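Local coordinates for periplasmic sugar-binding domain protein (Pseudomonas fluorescens Pf-5, PDB 3H75) that probably binds a carbohydrate in the periplasm, as a two-domain member of the bacterial solute-binding protein 2 family, at residues A[230-242]-A[252-264]. Sequence-based numbering, arbitrary orientation.
Sequences KPGTDLLFSGVNS and DGKLSVLEAGHFT. With GOL (glycerol), chain D.
Strands 236-240 and 257-260 run parallel, 4.6 Å apart at closest approach and 10° off in direction, with S238, G239 and V240 paired to V257, L258 and E259. They are the two strands of a beta-alpha-beta unit, joined through helix 244-252, in the domain of this periplasmic binding protein that holds the mixed sheet. G239 N bonds V257 O, E259 N bonds G239 O, and N241 N bonds E259 O. Where the pairing begins, F237 O takes two donors, S256 N and V257 N, both in the carbonyl plane. A water closes this end, held by F237 N, K254 O and S256 OG. S238 and V257 pack CB to CB on the face covered by M129 of helix 122-137. On the other face L255 CD1 lies against F237 CB at 3.9 Å. L258 has CG anti to the backbone N (chi1 -177°); with chi2 at 57°, this puts CD1 3.3 Å from N241 O.

At the C-terminal ends of the strands N241 holds a glycerol, probably from the crystallisation liquor, by two bonds. H262 NE2 adds one to glycerol O1 and a weak one to O2. R163 and N213 also bond the glycerol and F18 stacks on H262, consistent with the sugar-binding cleft between the domains. N241 ND2 donates a hydrogen bond to glycerol O3 and also pairs with D214 OD1. With an alanine at N241, glycerol O2 and O3 and D214 OD1 would probably each lose a partner. The N241 amide and H262 ring planes are 23° apart; N241 OD1 meets the ring edge 3.0 Å from H262 CE1 and accepts from glycerol O2 at 2.7 Å.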
ATOM      1  N   LYS A 230      25.100  -1.498  11.463  1.00 18.50           N
ATOM      2  CA  LYS A 230      24.302  -0.572  12.260  1.00 17.46           C
ATOM      3  C   LYS A 230      23.244   0.146  11.425  1.00 14.48           C
ATOM      4  O   LYS A 230      23.518   1.181  10.817  1.00 14.73           O
ATOM      5  CB  LYS A 230      25.216   0.467  12.916  1.00 20.75           C
ATOM      6  CG  LYS A 230      26.294  -0.133  13.814  1.00 25.07           C
ATOM      7  CD  LYS A 230      25.752  -0.513  15.184  1.00 29.07           C
ATOM      8  CE  LYS A 230      25.819   0.661  16.162  1.00 30.86           C
ATOM      9  NZ  LYS A 230      25.072   1.865  15.695  1.00 32.15           N
ATOM     10  N   PRO A 231      22.018  -0.398  11.387  1.00 13.84           N
ATOM     11  CA  PRO A 231      20.945   0.228  10.614  1.00 13.42           C
ATOM     12  C   PRO A 231      20.786   1.706  10.967  1.00 14.14           C
ATOM     13  O   PRO A 231      20.681   2.067  12.142  1.00 15.28           O
ATOM     14  CB  PRO A 231      19.719  -0.594  11.008  1.00 12.85           C
ATOM     15  CG  PRO A 231      20.294  -1.953  11.211  1.00 13.46           C
ATOM     16  CD  PRO A 231      21.554  -1.657  11.997  1.00 12.48           C
ATOM     17  N   GLY A 232      20.774   2.560   9.947  1.00 13.23           N
ATOM     18  CA  GLY A 232      20.615   3.982  10.182  1.00 13.32           C
ATOM     19  C   GLY A 232      21.928   4.736  10.247  1.00 14.67           C
ATOM     20  O   GLY A 232      21.946   5.961  10.128  1.00 15.50           O
ATOM     21  N   THR A 233      23.024   4.010  10.440  1.00 14.66           N
ATOM     22  CA  THR A 233      24.340   4.635  10.522  1.00 17.91           C
ATOM     23  C   THR A 233      25.240   4.224   9.360  1.00 17.10           C
ATOM     24  O   THR A 233      25.597   5.060   8.533  1.00 20.13           O
ATOM     25  CB  THR A 233      25.042   4.294  11.857  1.00 17.63           C
ATOM     26  OG1 THR A 233      24.271   4.808  12.949  1.00 19.22           O
ATOM     27  CG2 THR A 233      26.432   4.915  11.904  1.00 19.58           C
ATOM     28  N   ASP A 234      25.603   2.945   9.291  1.00 16.22           N
ATOM     29  CA  ASP A 234      26.468   2.465   8.215  1.00 17.14           C
ATOM     30  C   ASP A 234      25.730   1.659   7.147  1.00 16.23           C
ATOM     31  O   ASP A 234      26.312   1.278   6.131  1.00 16.13           O
ATOM     32  CB  ASP A 234      27.622   1.630   8.787  1.00 20.92           C
ATOM     33  CG  ASP A 234      27.144   0.443   9.602  1.00 24.24           C
ATOM     34  OD1 ASP A 234      26.427  -0.418   9.049  1.00 25.92           O
ATOM     35  OD2 ASP A 234      27.491   0.366  10.800  1.00 29.45           O
ATOM     36  N   LEU A 235      24.449   1.405   7.381  1.00 14.00           N
ATOM     37  CA  LEU A 235      23.623   0.652   6.444  1.00 13.15           C
ATOM     38  C   LEU A 235      22.241   1.287   6.516  1.00 13.12           C
ATOM     39  O   LEU A 235      21.616   1.298   7.576  1.00 11.95           O
ATOM     40  CB  LEU A 235      23.568  -0.820   6.865  1.00 12.55           C
ATOM     41  CG  LEU A 235      22.831  -1.808   5.962  1.00 13.89           C
ATOM     42  CD1 LEU A 235      23.422  -1.772   4.558  1.00 13.16           C
ATOM     43  CD2 LEU A 235      22.935  -3.211   6.550  1.00 14.76           C
ATOM     44  N   LEU A 236      21.766   1.830   5.398  1.00 10.83           N
ATOM     45  CA  LEU A 236      20.474   2.507   5.384  1.00 10.25           C
ATOM     46  C   LEU A 236      19.354   1.697   4.744  1.00  8.73           C
ATOM     47  O   LEU A 236      19.516   1.148   3.653  1.00  8.17           O
ATOM     48  CB  LEU A 236      20.612   3.858   4.684  1.00 11.03           C
ATOM     49  CG  LEU A 236      21.778   4.727   5.178  1.00 10.77           C
ATOM     50  CD1 LEU A 236      21.643   6.119   4.580  1.00 12.91           C
ATOM     51  CD2 LEU A 236      21.784   4.810   6.708  1.00 12.44           C
ATOM     52  N   PHE A 237      18.215   1.663   5.432  1.00  6.30           N
ATOM     53  CA  PHE A 237      17.033   0.910   5.018  1.00  5.56           C
ATOM     54  C   PHE A 237      15.813   1.772   4.720  1.00  6.09           C
ATOM     55  O   PHE A 237      15.576   2.787   5.381  1.00  6.44           O
ATOM     56  CB  PHE A 237      16.617  -0.048   6.138  1.00  7.50           C
ATOM     57  CG  PHE A 237      17.619  -1.109   6.440  1.00  7.36           C
ATOM     58  CD1 PHE A 237      17.432  -2.401   5.965  1.00  7.56           C
ATOM     59  CD2 PHE A 237      18.744  -0.829   7.213  1.00  8.75           C
ATOM     60  CE1 PHE A 237      18.344  -3.408   6.254  1.00  7.11           C
ATOM     61  CE2 PHE A 237      19.669  -1.831   7.508  1.00  8.54           C
ATOM     62  CZ  PHE A 237      19.467  -3.122   7.028  1.00  7.98           C
ATOM     63  N   SER A 238      15.029   1.339   3.735  1.00  6.64           N
ATOM     64  CA  SER A 238      13.780   2.007   3.386  1.00  6.53           C
ATOM     65  C   SER A 238      12.654   0.975   3.470  1.00  7.32           C
ATOM     66  O   SER A 238      12.889  -0.237   3.359  1.00  7.78           O
ATOM     67  CB  SER A 238      13.830   2.578   1.963  1.00  4.94           C
ATOM     68  OG  SER A 238      13.820   1.547   0.984  1.00  6.63           O
ATOM     69  N   GLY A 239      11.434   1.459   3.668  1.00  5.60           N
ATOM     70  CA  GLY A 239      10.285   0.573   3.740  1.00  6.53           C
ATOM     71  C   GLY A 239       8.993   1.289   3.397  1.00  6.59           C
ATOM     72  O   GLY A 239       8.968   2.517   3.268  1.00  6.19           O
ATOM     73  N   VAL A 240       7.922   0.512   3.239  1.00  6.75           N
ATOM     74  CA  VAL A 240       6.587   1.035   2.935  1.00  8.13           C
ATOM     75  C   VAL A 240       5.600   0.463   3.952  1.00  9.29           C
ATOM     76  O   VAL A 240       5.707  -0.703   4.317  1.00  9.57           O
ATOM     77  CB  VAL A 240       6.120   0.606   1.528  1.00  7.73           C
ATOM     78  CG1 VAL A 240       4.755   1.208   1.229  1.00  9.47           C
ATOM     79  CG2 VAL A 240       7.122   1.052   0.479  1.00  8.67           C
ATOM     80  N   ASN A 241       4.651   1.295   4.387  1.00  8.91           N
ATOM     81  CA  ASN A 241       3.585   0.970   5.353  1.00  8.57           C
ATOM     82  C   ASN A 241       3.763   1.795   6.632  1.00  8.95           C
ATOM     83  O   ASN A 241       4.508   2.782   6.642  1.00  8.90           O
ATOM     84  CB  ASN A 241       3.542  -0.526   5.719  1.00  8.66           C
ATOM     85  CG  ASN A 241       3.205  -1.433   4.532  1.00  6.50           C
ATOM     86  OD1 ASN A 241       2.806  -0.974   3.462  1.00  8.08           O
ATOM     87  ND2 ASN A 241       3.361  -2.740   4.733  1.00  7.03           N
ATOM     88  N   SER A 242       3.086   1.399   7.706  1.00  8.59           N
ATOM     89  CA  SER A 242       3.175   2.146   8.960  1.00  8.90           C
ATOM     90  C   SER A 242       2.973   1.287  10.201  1.00 10.14           C
ATOM     91  O   SER A 242       2.276   1.691  11.139  1.00 10.14           O
ATOM     92  CB  SER A 242       2.155   3.294   8.952  1.00 10.96           C
ATOM     93  OG  SER A 242       0.830   2.802   8.805  1.00 11.66           O
ATOM     94  N   ASP A 252      13.455   6.454  15.764  1.00 16.12           N
ATOM     95  CA  ASP A 252      14.765   6.169  16.358  1.00 17.28           C
ATOM     96  C   ASP A 252      15.922   6.361  15.380  1.00 18.51           C
ATOM     97  O   ASP A 252      17.092   6.321  15.777  1.00 18.02           O
ATOM     98  CB  ASP A 252      14.818   4.735  16.893  1.00 18.55           C
ATOM     99  CG  ASP A 252      13.904   4.516  18.083  1.00 19.90           C
ATOM    100  OD1 ASP A 252      13.587   5.498  18.784  1.00 19.80           O
ATOM    101  OD2 ASP A 252      13.518   3.357  18.327  1.00 23.35           O
ATOM    102  N   GLY A 253      15.597   6.550  14.105  1.00 16.73           N
ATOM    103  CA  GLY A 253      16.628   6.743  13.101  1.00 17.51           C
ATOM    104  C   GLY A 253      17.250   5.455  12.584  1.00 16.87           C
ATOM    105  O   GLY A 253      18.178   5.495  11.772  1.00 18.01           O
ATOM    106  N   LYS A 254      16.744   4.313  13.042  1.00 14.53           N
ATOM    107  CA  LYS A 254      17.270   3.019  12.610  1.00 13.97           C
ATOM    108  C   LYS A 254      16.764   2.688  11.213  1.00 12.28           C
ATOM    109  O   LYS A 254      17.462   2.054  10.420  1.00 11.44           O
ATOM    110  CB  LYS A 254      16.859   1.925  13.598  1.00 16.82           C
ATOM    111  CG  LYS A 254      17.367   2.164  15.012  1.00 21.15           C
ATOM    112  CD  LYS A 254      18.885   2.259  15.050  1.00 24.70           C
ATOM    113  CE  LYS A 254      19.375   2.596  16.450  1.00 26.92           C
ATOM    114  NZ  LYS A 254      18.842   1.628  17.449  1.00 27.54           N
ATOM    115  N   LEU A 255      15.531   3.099  10.936  1.00 11.32           N
ATOM    116  CA  LEU A 255      14.926   2.918   9.617  1.00  9.86           C
ATOM    117  C   LEU A 255      15.060   4.321   9.039  1.00  9.73           C
ATOM    118  O   LEU A 255      14.629   5.289   9.663  1.00 10.75           O
ATOM    119  CB  LEU A 255      13.452   2.518   9.751  1.00  9.43           C
ATOM    120  CG  LEU A 255      12.635   2.400   8.457  1.00  7.92           C
ATOM    121  CD1 LEU A 255      13.301   1.431   7.499  1.00  7.43           C
ATOM    122  CD2 LEU A 255      11.219   1.933   8.796  1.00  9.28           C
ATOM    123  N   SER A 256      15.652   4.437   7.854  1.00  8.83           N
ATOM    124  CA  SER A 256      15.898   5.747   7.254  1.00  9.15           C
ATOM    125  C   SER A 256      14.782   6.387   6.455  1.00  9.45           C
ATOM    126  O   SER A 256      14.645   7.612   6.452  1.00  9.85           O
ATOM    127  CB  SER A 256      17.158   5.687   6.387  1.00 10.33           C
ATOM    128  OG  SER A 256      18.300   5.435   7.189  1.00 12.53           O
ATOM    129  N   VAL A 257      13.996   5.568   5.769  1.00  8.81           N
ATOM    130  CA  VAL A 257      12.897   6.071   4.954  1.00  7.97           C
ATOM    131  C   VAL A 257      11.679   5.176   5.129  1.00  7.13           C
ATOM    132  O   VAL A 257      11.796   3.955   5.083  1.00  7.88           O
ATOM    133  CB  VAL A 257      13.269   6.069   3.452  1.00  9.05           C
ATOM    134  CG1 VAL A 257      12.131   6.676   2.640  1.00 10.94           C
ATOM    135  CG2 VAL A 257      14.567   6.840   3.227  1.00 11.18           C
ATOM    136  N   LEU A 258      10.513   5.783   5.332  1.00  6.55           N
ATOM    137  CA  LEU A 258       9.285   5.009   5.479  1.00  6.97           C
ATOM    138  C   LEU A 258       8.177   5.709   4.714  1.00  7.56           C
ATOM    139  O   LEU A 258       7.710   6.778   5.118  1.00  8.13           O
ATOM    140  CB  LEU A 258       8.898   4.863   6.959  1.00  8.18           C
ATOM    141  CG  LEU A 258       7.662   4.004   7.264  1.00  6.83           C
ATOM    142  CD1 LEU A 258       7.829   2.594   6.687  1.00  7.19           C
ATOM    143  CD2 LEU A 258       7.460   3.944   8.774  1.00  8.42           C
ATOM    144  N   GLU A 259       7.792   5.124   3.582  1.00  6.54           N
ATOM    145  CA  GLU A 259       6.722   5.667   2.747  1.00  7.95           C
ATOM    146  C   GLU A 259       5.406   5.145   3.301  1.00  7.85           C
ATOM    147  O   GLU A 259       5.220   3.936   3.441  1.00  9.12           O
ATOM    148  CB  GLU A 259       6.874   5.203   1.295  1.00  7.15           C
ATOM    149  CG  GLU A 259       8.030   5.830   0.527  1.00 11.23           C
ATOM    150  CD  GLU A 259       7.771   7.278   0.163  1.00 15.39           C
ATOM    151  OE1 GLU A 259       6.589   7.652   0.015  1.00 17.16           O
ATOM    152  OE2 GLU A 259       8.751   8.038   0.010  1.00 18.69           O
ATOM    153  N   ALA A 260       4.483   6.048   3.611  1.00  9.11           N
ATOM    154  CA  ALA A 260       3.206   5.621   4.166  1.00  8.33           C
ATOM    155  C   ALA A 260       2.059   6.465   3.659  1.00  8.80           C
ATOM    156  O   ALA A 260       2.269   7.550   3.118  1.00  8.09           O
ATOM    157  CB  ALA A 260       3.254   5.678   5.691  1.00  9.80           C
ATOM    158  N   GLY A 261       0.846   5.949   3.833  1.00  8.53           N
ATOM    159  CA  GLY A 261      -0.335   6.676   3.408  1.00  9.62           C
ATOM    160  C   GLY A 261      -1.358   5.864   2.640  1.00  9.83           C
ATOM    161  O   GLY A 261      -2.552   6.167   2.694  1.00  9.33           O
ATOM    162  N   HIS A 262      -0.923   4.823   1.939  1.00  9.48           N
ATOM    163  CA  HIS A 262      -1.864   4.036   1.154  1.00 10.36           C
ATOM    164  C   HIS A 262      -2.840   3.174   1.951  1.00  8.74           C
ATOM    165  O   HIS A 262      -3.802   2.651   1.388  1.00  9.36           O
ATOM    166  CB  HIS A 262      -1.122   3.187   0.104  1.00 10.95           C
ATOM    167  CG  HIS A 262      -0.361   2.026   0.663  1.00 12.26           C
ATOM    168  ND1 HIS A 262       0.482   2.132   1.748  1.00 12.53           N
ATOM    169  CD2 HIS A 262      -0.259   0.744   0.236  1.00 13.01           C
ATOM    170  CE1 HIS A 262       1.072   0.971   1.963  1.00 14.67           C
ATOM    171  NE2 HIS A 262       0.639   0.110   1.059  1.00 13.65           N
ATOM    172  N   PHE A 263      -2.619   3.036   3.254  1.00  8.88           N
ATOM    173  CA  PHE A 263      -3.531   2.239   4.066  1.00  7.28           C
ATOM    174  C   PHE A 263      -4.877   2.945   4.180  1.00  8.31           C
ATOM    175  O   PHE A 263      -5.857   2.353   4.622  1.00  8.25           O
ATOM    176  CB  PHE A 263      -2.952   1.982   5.466  1.00  7.84           C
ATOM    177  CG  PHE A 263      -3.036   3.163   6.401  1.00  9.28           C
ATOM    178  CD1 PHE A 263      -4.139   3.336   7.241  1.00  9.70           C
ATOM    179  CD2 PHE A 263      -2.009   4.097   6.447  1.00  8.98           C
ATOM    180  CE1 PHE A 263      -4.212   4.427   8.111  1.00 11.20           C
ATOM    181  CE2 PHE A 263      -2.074   5.186   7.309  1.00  9.71           C
ATOM    182  CZ  PHE A 263      -3.175   5.350   8.142  1.00 10.53           C
ATOM    183  N   THR A 264      -4.921   4.209   3.768  1.00  7.59           N
ATOM    184  CA  THR A 264      -6.157   4.987   3.834  1.00  7.41           C
ATOM    185  C   THR A 264      -7.032   4.827   2.593  1.00  8.54           C
ATOM    186  O   THR A 264      -8.187   5.244   2.597  1.00  7.42           O
ATOM    187  CB  THR A 264      -5.869   6.497   3.971  1.00  6.69           C
ATOM    188  OG1 THR A 264      -5.120   6.938   2.831  1.00  7.26           O
ATOM    189  CG2 THR A 264      -5.091   6.791   5.243  1.00  8.04           C
TER
HETATM  190  C1  GOL D 402       0.982  -3.889  -0.046  1.00 19.28           C
HETATM  191  O1  GOL D 402       0.488  -2.687  -0.452  1.00 23.36           O
HETATM  192  C2  GOL D 402       1.600  -3.649   1.316  1.00 17.29           C
HETATM  193  O2  GOL D 402       2.617  -2.569   1.269  1.00 16.53           O
HETATM  194  C3  GOL D 402       2.172  -4.996   1.804  1.00 16.98           C
HETATM  195  O3  GOL D 402       2.789  -5.035   3.022  1.00 11.08           O
HETATM  196  O   HOH W   1      18.300   2.787   8.013  1.00 10.36           O